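Local coordinates for receptor-like protein kinase ANXUR1 (Arabidopsis thaliana, PDB 6FIG), which is a receptor-like kinase involved in plant reproduction, whose malectin-like ectodomain probably senses extracellular signals for an intracellular serine/threonine kinase domain, at residues A[43-48]-A[118-123]. Residues are numbered along the deposited sequence; the frame is centred on the assembly and turned at random.
Sequences DPSLLS and TQAYLV
Asp43 OD1 accepts from both Ser45 N and Ser45 OG, and one face of this carboxylate meets the Ala120 methyl. The backbone N of Ser45 reaches the anti lone pair of Asp43 OD1 at 3.1 Å, closing an Asx turn, while Ser45 OG donates to the same oxygen over 2.8 Å from well above the carboxylate plane. A type I turn adds the backbone bond from Leu46 N to Asp43 O, and the carboxylate thus fixed has Asp43 CG 3.4 Å from Ala120 CB. Ser45 OG also touches that methyl and accepts from a water 2.6 Å away, which in turn accepts from Ala120 N at 2.7 Å. Such a single bridging water shows how two loops of a malectin-like domain can be joined: one links strands 35-38 and 54-58, the other leaves helix 110-117 through a Schellman motif at Thr118 and enters strand 122-128. Beside it, Leu46 CD2 meets Tyr121 CD1 obliquely at 3.7 Å. With chi1 at 61°, the Tyr121 ring sits over its own backbone, between Leu46 and the amide of Gln119, whose NE2 lies above one face and donates to Tyr121 O at 2.8 Å. Tyr52 meets the same ring, and Tyr81 OH is hydrogen-bonded to Asp43 N.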
loop_
_atom_site.group_PDB
_atom_site.type_symbol
_atom_site.label_atom_id
_atom_site.label_comp_id
_atom_site.label_asym_id
_atom_site.label_seq_id
_atom_site.Cartn_x
_atom_site.Cartn_y
_atom_site.Cartn_z
ATOM N N ASP A 43 -24.999 -12.961 -7.186
ATOM C CA ASP A 43 -25.972 -12.102 -6.512
ATOM C C ASP A 43 -25.782 -10.633 -6.949
ATOM O O ASP A 43 -24.654 -10.147 -6.966
ATOM C CB ASP A 43 -25.823 -12.231 -4.994
ATOM C CG ASP A 43 -27.042 -11.746 -4.246
ATOM O OD1 ASP A 43 -27.234 -10.520 -4.135
ATOM O OD2 ASP A 43 -27.795 -12.603 -3.748
ATOM N N PRO A 44 -26.874 -9.933 -7.327
ATOM C CA PRO A 44 -26.720 -8.520 -7.752
ATOM C C PRO A 44 -26.174 -7.542 -6.712
ATOM O O PRO A 44 -25.732 -6.458 -7.087
ATOM C CB PRO A 44 -28.140 -8.101 -8.184
ATOM C CG PRO A 44 -29.043 -9.229 -7.843
ATOM C CD PRO A 44 -28.217 -10.459 -7.643
ATOM N N SER A 45 -26.215 -7.901 -5.429
ATOM C CA SER A 45 -25.585 -7.106 -4.382
ATOM C C SER A 45 -24.043 -7.187 -4.337
ATOM O O SER A 45 -23.421 -6.380 -3.648
ATOM C CB SER A 45 -26.145 -7.511 -3.016
ATOM O OG SER A 45 -25.654 -8.779 -2.624
ATOM N N LEU A 46 -23.428 -8.159 -5.026
ATOM C CA LEU A 46 -21.958 -8.258 -5.060
ATOM C C LEU A 46 -21.339 -7.088 -5.836
ATOM O O LEU A 46 -21.708 -6.823 -6.977
ATOM C CB LEU A 46 -21.490 -9.585 -5.678
ATOM C CG LEU A 46 -21.745 -10.888 -4.917
ATOM C CD1 LEU A 46 -21.311 -12.062 -5.785
ATOM C CD2 LEU A 46 -21.020 -10.922 -3.586
ATOM N N LEU A 47 -20.390 -6.403 -5.199
ATOM C CA LEU A 47 -19.677 -5.282 -5.813
ATOM C C LEU A 47 -18.664 -5.788 -6.832
ATOM O O LEU A 47 -18.378 -5.108 -7.829
ATOM C CB LEU A 47 -18.968 -4.452 -4.737
ATOM C CG LEU A 47 -19.823 -3.930 -3.570
ATOM C CD1 LEU A 47 -18.974 -3.159 -2.563
ATOM C CD2 LEU A 47 -20.967 -3.074 -4.099
ATOM N N SER A 48 -18.155 -7.002 -6.591
ATOM C CA SER A 48 -17.154 -7.636 -7.442
ATOM C C SER A 48 -17.377 -9.143 -7.503
ATOM O O SER A 48 -17.962 -9.711 -6.589
ATOM C CB SER A 48 -15.777 -7.369 -6.842
ATOM O OG SER A 48 -14.749 -7.719 -7.736
ATOM N N THR A 118 -29.591 -10.375 5.926
ATOM C CA THR A 118 -30.025 -9.937 4.589
ATOM C C THR A 118 -28.837 -9.410 3.771
ATOM O O THR A 118 -28.878 -8.339 3.175
ATOM C CB THR A 118 -31.170 -8.895 4.658
ATOM O OG1 THR A 118 -32.119 -9.304 5.648
ATOM C CG2 THR A 118 -31.891 -8.773 3.315
ATOM N N GLN A 119 -27.769 -10.195 3.770
ATOM C CA GLN A 119 -26.549 -9.879 3.047
ATOM C C GLN A 119 -26.130 -11.157 2.343
ATOM O O GLN A 119 -26.217 -12.214 2.941
ATOM C CB GLN A 119 -25.487 -9.431 4.039
ATOM C CG GLN A 119 -24.301 -8.718 3.420
ATOM C CD GLN A 119 -23.475 -7.994 4.464
ATOM O OE1 GLN A 119 -23.925 -6.983 5.009
ATOM N NE2 GLN A 119 -22.283 -8.505 4.763
ATOM N N ALA A 120 -25.697 -11.065 1.089
ATOM C CA ALA A 120 -25.336 -12.255 0.304
ATOM C C ALA A 120 -23.899 -12.744 0.530
ATOM O O ALA A 120 -23.548 -13.836 0.069
ATOM C CB ALA A 120 -25.567 -12.002 -1.177
ATOM N N TYR A 121 -23.086 -11.959 1.223
ATOM C CA TYR A 121 -21.679 -12.288 1.498
ATOM C C TYR A 121 -21.287 -11.812 2.900
ATOM O O TYR A 121 -21.967 -10.966 3.480
ATOM C CB TYR A 121 -20.776 -11.645 0.436
ATOM C CG TYR A 121 -20.875 -10.142 0.405
ATOM C CD1 TYR A 121 -21.890 -9.509 -0.304
ATOM C CD2 TYR A 121 -19.985 -9.355 1.125
ATOM C CE1 TYR A 121 -22.003 -8.129 -0.314
ATOM C CE2 TYR A 121 -20.091 -7.970 1.126
ATOM C CZ TYR A 121 -21.101 -7.369 0.403
ATOM O OH TYR A 121 -21.217 -5.997 0.391
ATOM N N LEU A 122 -20.198 -12.361 3.432
ATOM C CA LEU A 122 -19.688 -12.015 4.771
ATOM C C LEU A 122 -18.193 -11.804 4.702
ATOM O O LEU A 122 -17.497 -12.514 3.974
ATOM C CB LEU A 122 -19.915 -13.159 5.774
ATOM C CG LEU A 122 -21.320 -13.710 5.942
ATOM C CD1 LEU A 122 -21.297 -14.983 6.770
ATOM C CD2 LEU A 122 -22.253 -12.688 6.567
ATOM N N VAL A 123 -17.694 -10.847 5.487
ATOM C CA VAL A 123 -16.275 -10.707 5.731
ATOM C C VAL A 123 -16.091 -10.730 7.252
ATOM O O VAL A 123 -16.577 -9.835 7.966
ATOM C CB VAL A 123 -15.672 -9.415 5.155
ATOM C CG1 VAL A 123 -14.159 -9.418 5.326
ATOM C CG2 VAL A 123 -16.075 -9.219 3.696
HETATM O O HOH W 1 -25.848 -8.588 -0.073
#